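Local coordinates for protein soluble lytic murein transglycosylase (Escherichia coli, PDB 1QSA) that cleaves the glycosidic bonds between N-acetylmuramic acid and N-acetylglucosamine in peptidoglycan, leaving a 1,6-anhydro bond on the muramic acid residue, at residues 392-405 with 423-435. Sequence-based numbering, arbitrary orientation.
With SO4 (sulfate ion), chain E.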
loop_
_atom_site.group_PDB
_atom_site.type_symbol
_atom_site.label_atom_id
_atom_site.label_comp_id
_atom_site.label_asym_id
_atom_site.label_seq_id
_atom_site.Cartn_x
_atom_site.Cartn_y
_atom_site.Cartn_z
ATOM N N MET A 392 -9.598 -4.680 -22.420
ATOM C CA MET A 392 -8.194 -4.430 -22.743
ATOM C C MET A 392 -8.087 -3.782 -24.136
ATOM O O MET A 392 -7.269 -2.888 -24.349
ATOM C CB MET A 392 -7.382 -5.734 -22.652
ATOM C CG MET A 392 -7.248 -6.278 -21.228
ATOM S SD MET A 392 -6.526 -5.059 -20.084
ATOM C CE MET A 392 -4.813 -5.071 -20.630
ATOM N N TYR A 393 -8.966 -4.189 -25.057
ATOM C CA TYR A 393 -8.978 -3.619 -26.399
ATOM C C TYR A 393 -9.227 -2.105 -26.332
ATOM O O TYR A 393 -8.614 -1.334 -27.073
ATOM C CB TYR A 393 -10.052 -4.273 -27.262
ATOM C CG TYR A 393 -10.100 -3.688 -28.648
ATOM C CD1 TYR A 393 -9.114 -3.998 -29.582
ATOM C CD2 TYR A 393 -11.123 -2.813 -29.031
ATOM C CE1 TYR A 393 -9.145 -3.457 -30.861
ATOM C CE2 TYR A 393 -11.163 -2.269 -30.309
ATOM C CZ TYR A 393 -10.170 -2.599 -31.221
ATOM O OH TYR A 393 -10.198 -2.093 -32.501
ATOM N N TRP A 394 -10.092 -1.682 -25.411
ATOM C CA TRP A 394 -10.399 -0.258 -25.242
ATOM C C TRP A 394 -9.466 0.465 -24.263
ATOM O O TRP A 394 -9.699 1.635 -23.930
ATOM C CB TRP A 394 -11.854 -0.079 -24.779
ATOM C CG TRP A 394 -12.873 -0.590 -25.760
ATOM C CD1 TRP A 394 -13.765 -1.596 -25.553
ATOM C CD2 TRP A 394 -13.108 -0.103 -27.089
ATOM N NE1 TRP A 394 -14.546 -1.772 -26.672
ATOM C CE2 TRP A 394 -14.166 -0.870 -27.630
ATOM C CE3 TRP A 394 -12.529 0.905 -27.876
ATOM C CZ2 TRP A 394 -14.662 -0.662 -28.930
ATOM C CZ3 TRP A 394 -13.029 1.114 -29.176
ATOM C CH2 TRP A 394 -14.083 0.332 -29.682
ATOM N N ASN A 395 -8.426 -0.222 -23.801
ATOM C CA ASN A 395 -7.464 0.346 -22.852
ATOM C C ASN A 395 -8.118 0.783 -21.536
ATOM O O ASN A 395 -7.758 1.809 -20.950
ATOM C CB ASN A 395 -6.687 1.498 -23.509
ATOM C CG ASN A 395 -5.890 1.037 -24.716
ATOM O OD1 ASN A 395 -5.100 0.112 -24.617
ATOM N ND2 ASN A 395 -6.154 1.629 -25.869
ATOM N N LEU A 396 -9.121 0.024 -21.110
ATOM C CA LEU A 396 -9.838 0.289 -19.862
ATOM C C LEU A 396 -9.206 -0.634 -18.825
ATOM O O LEU A 396 -9.861 -1.513 -18.260
ATOM C CB LEU A 396 -11.341 -0.015 -20.042
ATOM C CG LEU A 396 -12.044 0.880 -21.077
ATOM C CD1 LEU A 396 -13.456 0.375 -21.396
ATOM C CD2 LEU A 396 -12.075 2.316 -20.562
ATOM N N ASP A 397 -7.920 -0.416 -18.567
ATOM C CA ASP A 397 -7.182 -1.263 -17.646
ATOM C C ASP A 397 -7.717 -1.376 -16.225
ATOM O O ASP A 397 -7.657 -2.457 -15.647
ATOM C CB ASP A 397 -5.688 -0.886 -17.630
ATOM C CG ASP A 397 -5.006 -1.113 -18.984
ATOM O OD1 ASP A 397 -5.295 -0.367 -19.924
ATOM O OD2 ASP A 397 -4.152 -2.023 -19.121
ATOM N N ASN A 398 -8.234 -0.290 -15.651
ATOM C CA ASN A 398 -8.740 -0.387 -14.285
ATOM C C ASN A 398 -10.004 -1.246 -14.216
ATOM O O ASN A 398 -10.192 -2.015 -13.267
ATOM C CB ASN A 398 -9.024 1.001 -13.701
ATOM C CG ASN A 398 -7.759 1.806 -13.465
ATOM O OD1 ASN A 398 -6.721 1.254 -13.106
ATOM N ND2 ASN A 398 -7.833 3.115 -13.695
ATOM N N THR A 399 -10.842 -1.130 -15.250
ATOM C CA THR A 399 -12.093 -1.889 -15.333
ATOM C C THR A 399 -11.750 -3.368 -15.579
ATOM O O THR A 399 -12.335 -4.267 -14.963
ATOM C CB THR A 399 -13.008 -1.327 -16.450
ATOM O OG1 THR A 399 -13.190 0.085 -16.231
ATOM C CG2 THR A 399 -14.398 -2.015 -16.429
ATOM N N ALA A 400 -10.760 -3.603 -16.433
ATOM C CA ALA A 400 -10.312 -4.964 -16.721
ATOM C C ALA A 400 -9.711 -5.603 -15.459
ATOM O O ALA A 400 -9.899 -6.794 -15.232
ATOM C CB ALA A 400 -9.278 -4.952 -17.839
ATOM N N ARG A 401 -8.960 -4.825 -14.668
ATOM C CA ARG A 401 -8.350 -5.348 -13.436
ATOM C C ARG A 401 -9.409 -5.974 -12.505
ATOM O O ARG A 401 -9.192 -7.046 -11.937
ATOM C CB ARG A 401 -7.571 -4.248 -12.706
ATOM C CG ARG A 401 -7.009 -4.699 -11.365
ATOM C CD ARG A 401 -6.243 -3.591 -10.650
ATOM N NE ARG A 401 -5.850 -4.055 -9.322
ATOM C CZ ARG A 401 -4.778 -4.805 -9.074
ATOM N NH1 ARG A 401 -3.938 -5.130 -10.050
ATOM N NH2 ARG A 401 -4.522 -5.198 -7.836
ATOM N N SER A 402 -10.563 -5.315 -12.375
ATOM C CA SER A 402 -11.642 -5.823 -11.526
ATOM C C SER A 402 -12.197 -7.139 -12.055
ATOM O O SER A 402 -12.514 -8.044 -11.278
ATOM C CB SER A 402 -12.756 -4.787 -11.406
ATOM O OG SER A 402 -12.230 -3.606 -10.834
ATOM N N GLU A 403 -12.371 -7.227 -13.374
ATOM C CA GLU A 403 -12.852 -8.472 -13.975
ATOM C C GLU A 403 -11.814 -9.578 -13.796
ATOM O O GLU A 403 -12.154 -10.703 -13.435
ATOM C CB GLU A 403 -13.115 -8.295 -15.469
ATOM C CG GLU A 403 -14.311 -7.427 -15.797
ATOM C CD GLU A 403 -15.635 -8.182 -15.936
ATOM O OE1 GLU A 403 -15.760 -9.363 -15.529
ATOM O OE2 GLU A 403 -16.577 -7.547 -16.451
ATOM N N TRP A 404 -10.549 -9.251 -14.061
ATOM C CA TRP A 404 -9.463 -10.220 -13.948
ATOM C C TRP A 404 -9.361 -10.740 -12.516
ATOM O O TRP A 404 -9.115 -11.934 -12.296
ATOM C CB TRP A 404 -8.142 -9.576 -14.381
ATOM C CG TRP A 404 -7.004 -10.534 -14.591
ATOM C CD1 TRP A 404 -5.845 -10.600 -13.872
ATOM C CD2 TRP A 404 -6.864 -11.486 -15.661
ATOM N NE1 TRP A 404 -4.985 -11.525 -14.432
ATOM C CE2 TRP A 404 -5.584 -12.082 -15.531
ATOM C CE3 TRP A 404 -7.689 -11.878 -16.724
ATOM C CZ2 TRP A 404 -5.109 -13.052 -16.427
ATOM C CZ3 TRP A 404 -7.217 -12.841 -17.617
ATOM C CH2 TRP A 404 -5.938 -13.416 -17.461
ATOM N N ALA A 405 -9.585 -9.848 -11.554
ATOM C CA ALA A 405 -9.505 -10.202 -10.141
ATOM C C ALA A 405 -10.480 -11.330 -9.824
ATOM O O ALA A 405 -10.139 -12.257 -9.097
ATOM C CB ALA A 405 -9.789 -8.983 -9.267
ATOM N N ALA A 423 -2.481 -14.071 -20.319
ATOM C CA ALA A 423 -2.399 -12.609 -20.328
ATOM C C ALA A 423 -1.068 -12.180 -20.954
ATOM O O ALA A 423 -1.037 -11.321 -21.831
ATOM C CB ALA A 423 -2.524 -12.084 -18.906
ATOM N N PHE A 424 0.024 -12.812 -20.515
ATOM C CA PHE A 424 1.366 -12.543 -21.035
ATOM C C PHE A 424 1.399 -12.734 -22.565
ATOM O O PHE A 424 1.920 -11.886 -23.282
ATOM C CB PHE A 424 2.385 -13.471 -20.328
ATOM C CG PHE A 424 3.802 -13.330 -20.823
ATOM C CD1 PHE A 424 4.678 -12.424 -20.226
ATOM C CD2 PHE A 424 4.271 -14.113 -21.884
ATOM C CE1 PHE A 424 6.001 -12.297 -20.674
ATOM C CE2 PHE A 424 5.598 -13.991 -22.338
ATOM C CZ PHE A 424 6.462 -13.079 -21.732
ATOM N N ASN A 425 0.804 -13.825 -23.056
ATOM C CA ASN A 425 0.773 -14.100 -24.500
ATOM C C ASN A 425 -0.004 -13.052 -25.297
ATOM O O ASN A 425 0.261 -12.832 -26.485
ATOM C CB ASN A 425 0.187 -15.487 -24.772
ATOM C CG ASN A 425 1.106 -16.612 -24.329
ATOM O OD1 ASN A 425 2.290 -16.403 -24.091
ATOM N ND2 ASN A 425 0.557 -17.810 -24.206
ATOM N N ASN A 426 -0.963 -12.408 -24.642
ATOM C CA ASN A 426 -1.770 -11.376 -25.280
ATOM C C ASN A 426 -1.256 -9.966 -25.026
ATOM O O ASN A 426 -1.862 -8.989 -25.475
ATOM C CB ASN A 426 -3.213 -11.499 -24.806
ATOM C CG ASN A 426 -3.943 -12.587 -25.538
ATOM O OD1 ASN A 426 -4.296 -12.415 -26.701
ATOM N ND2 ASN A 426 -4.102 -13.729 -24.902
ATOM N N GLN A 427 -0.078 -9.878 -24.415
ATOM C CA GLN A 427 0.540 -8.603 -24.082
ATOM C C GLN A 427 -0.292 -7.740 -23.129
ATOM O O GLN A 427 -0.238 -6.505 -23.191
ATOM C CB GLN A 427 0.964 -7.832 -25.339
ATOM C CG GLN A 427 1.941 -8.628 -26.173
ATOM C CD GLN A 427 2.650 -7.806 -27.218
ATOM O OE1 GLN A 427 2.289 -6.655 -27.486
ATOM N NE2 GLN A 427 3.669 -8.393 -27.826
ATOM N N TRP A 428 -1.051 -8.409 -22.262
ATOM C CA TRP A 428 -1.850 -7.748 -21.217
ATOM C C TRP A 428 -0.884 -7.820 -20.023
ATOM O O TRP A 428 -1.054 -8.630 -19.097
ATOM C CB TRP A 428 -3.119 -8.547 -20.909
ATOM C CG TRP A 428 -4.098 -8.663 -22.067
ATOM C CD1 TRP A 428 -4.159 -7.880 -23.184
ATOM C CD2 TRP A 428 -5.164 -9.615 -22.181
ATOM N NE1 TRP A 428 -5.207 -8.285 -23.990
ATOM C CE2 TRP A 428 -5.838 -9.347 -23.397
ATOM C CE3 TRP A 428 -5.616 -10.670 -21.375
ATOM C CZ2 TRP A 428 -6.946 -10.102 -23.828
ATOM C CZ3 TRP A 428 -6.720 -11.424 -21.805
ATOM C CH2 TRP A 428 -7.367 -11.128 -23.025
ATOM N N TRP A 429 0.146 -6.974 -20.075
ATOM C CA TRP A 429 1.228 -6.983 -19.076
ATOM C C TRP A 429 0.766 -6.828 -17.640
ATOM O O TRP A 429 1.243 -7.549 -16.748
ATOM C CB TRP A 429 2.276 -5.927 -19.421
ATOM C CG TRP A 429 2.661 -5.921 -20.886
ATOM C CD1 TRP A 429 2.579 -4.860 -21.746
ATOM C CD2 TRP A 429 3.234 -7.004 -21.636
ATOM N NE1 TRP A 429 3.079 -5.213 -22.973
ATOM C CE2 TRP A 429 3.492 -6.519 -22.934
ATOM C CE3 TRP A 429 3.554 -8.337 -21.332
ATOM C CZ2 TRP A 429 4.065 -7.313 -23.936
ATOM C CZ3 TRP A 429 4.129 -9.138 -22.341
ATOM C CH2 TRP A 429 4.377 -8.615 -23.622
ATOM N N ASP A 430 -0.116 -5.856 -17.403
ATOM C CA ASP A 430 -0.637 -5.678 -16.050
ATOM C C ASP A 430 -1.403 -6.903 -15.534
ATOM O O ASP A 430 -1.256 -7.298 -14.372
ATOM C CB ASP A 430 -1.455 -4.381 -15.891
ATOM C CG ASP A 430 -2.458 -4.134 -17.000
ATOM O OD1 ASP A 430 -2.730 -5.000 -17.857
ATOM O OD2 ASP A 430 -2.979 -3.005 -17.023
ATOM N N LEU A 431 -2.203 -7.526 -16.395
ATOM C CA LEU A 431 -2.950 -8.709 -15.988
ATOM C C LEU A 431 -2.020 -9.880 -15.697
ATOM O O LEU A 431 -2.275 -10.669 -14.792
ATOM C CB LEU A 431 -4.000 -9.084 -17.048
ATOM C CG LEU A 431 -4.981 -7.945 -17.356
ATOM C CD1 LEU A 431 -6.091 -8.463 -18.295
ATOM C CD2 LEU A 431 -5.597 -7.422 -16.042
ATOM N N SER A 432 -0.938 -9.986 -16.460
ATOM C CA SER A 432 0.042 -11.045 -16.241
ATOM C C SER A 432 0.621 -10.892 -14.831
ATOM O O SER A 432 0.629 -11.847 -14.057
ATOM C CB SER A 432 1.159 -10.959 -17.293
ATOM O OG SER A 432 2.195 -11.903 -17.053
ATOM N N VAL A 433 1.048 -9.678 -14.479
ATOM C CA VAL A 433 1.617 -9.454 -13.136
ATOM C C VAL A 433 0.556 -9.711 -12.053
ATOM O O VAL A 433 0.810 -10.380 -11.041
ATOM C CB VAL A 433 2.198 -8.005 -12.981
ATOM C CG1 VAL A 433 2.619 -7.761 -11.526
ATOM C CG2 VAL A 433 3.420 -7.803 -13.899
ATOM N N GLN A 434 -0.665 -9.248 -12.303
ATOM C CA GLN A 434 -1.752 -9.420 -11.345
ATOM C C GLN A 434 -2.033 -10.891 -11.031
ATOM O O GLN A 434 -2.288 -11.251 -9.876
ATOM C CB GLN A 434 -3.005 -8.711 -11.877
ATOM C CG GLN A 434 -4.166 -8.639 -10.890
ATOM C CD GLN A 434 -5.419 -8.031 -11.500
ATOM O OE1 GLN A 434 -5.361 -7.342 -12.514
ATOM N NE2 GLN A 434 -6.560 -8.270 -10.862
ATOM N N ALA A 435 -1.976 -11.740 -12.055
ATOM C CA ALA A 435 -2.212 -13.167 -11.874
ATOM C C ALA A 435 -1.062 -13.804 -11.088
ATOM O O ALA A 435 -1.300 -14.696 -10.268
ATOM C CB ALA A 435 -2.383 -13.855 -13.214
HETATM S S SO4 E . -10.273 2.509 -16.842
HETATM O O1 SO4 E . -10.578 3.320 -18.032
HETATM O O2 SO4 E . -10.746 1.130 -17.017
HETATM O O3 SO4 E . -8.811 2.497 -16.631
HETATM O O4 SO4 E . -10.972 3.100 -15.682
HETATM O O HOH W 1 -5.544 -4.126 -15.933
HETATM O O HOH W 2 -3.896 -5.235 -13.392
#
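The W404 indole has L431 over one face; Q434 and A435 meet its edge. The W428 ring is sandwiched: N426 CB over one face, M392 CG over the other. In this all-helical L domain of the alpha-superhelix, W404 is a knob in a hole formed by A423, L431, Q434 and A435. Helices 397-405 and 429-435 run roughly parallel, at 32°. L431 CB lies 3.7 Å from the centroid of the W404 five-membered ring, a CH-pi contact. W404 NE1 donates a weak, bent hydrogen bond to L431 O (2.9 Å, 121°). Replacing W404 by an alanine is likely to open a gap between the helices and leave L431 and A423 without their aromatic partner. The bent M392 chain carries its sulfur above that W428 face, a distant Met-aromatic contact, and CE on to D430 OD1 at 3.5 Å. D397 OD2 and D430 OD2 are 2.6 Å apart, so one acid is probably protonated. Q434 is extended, with CG anti to the backbone N (chi1 -172°), and its amide lies over a face of the R401 guanidinium. Q434 NE2 gives R401 O a nearly straight 3.1 Å hydrogen bond, while A405 N reaches that oxygen from the opposite carbonyl face.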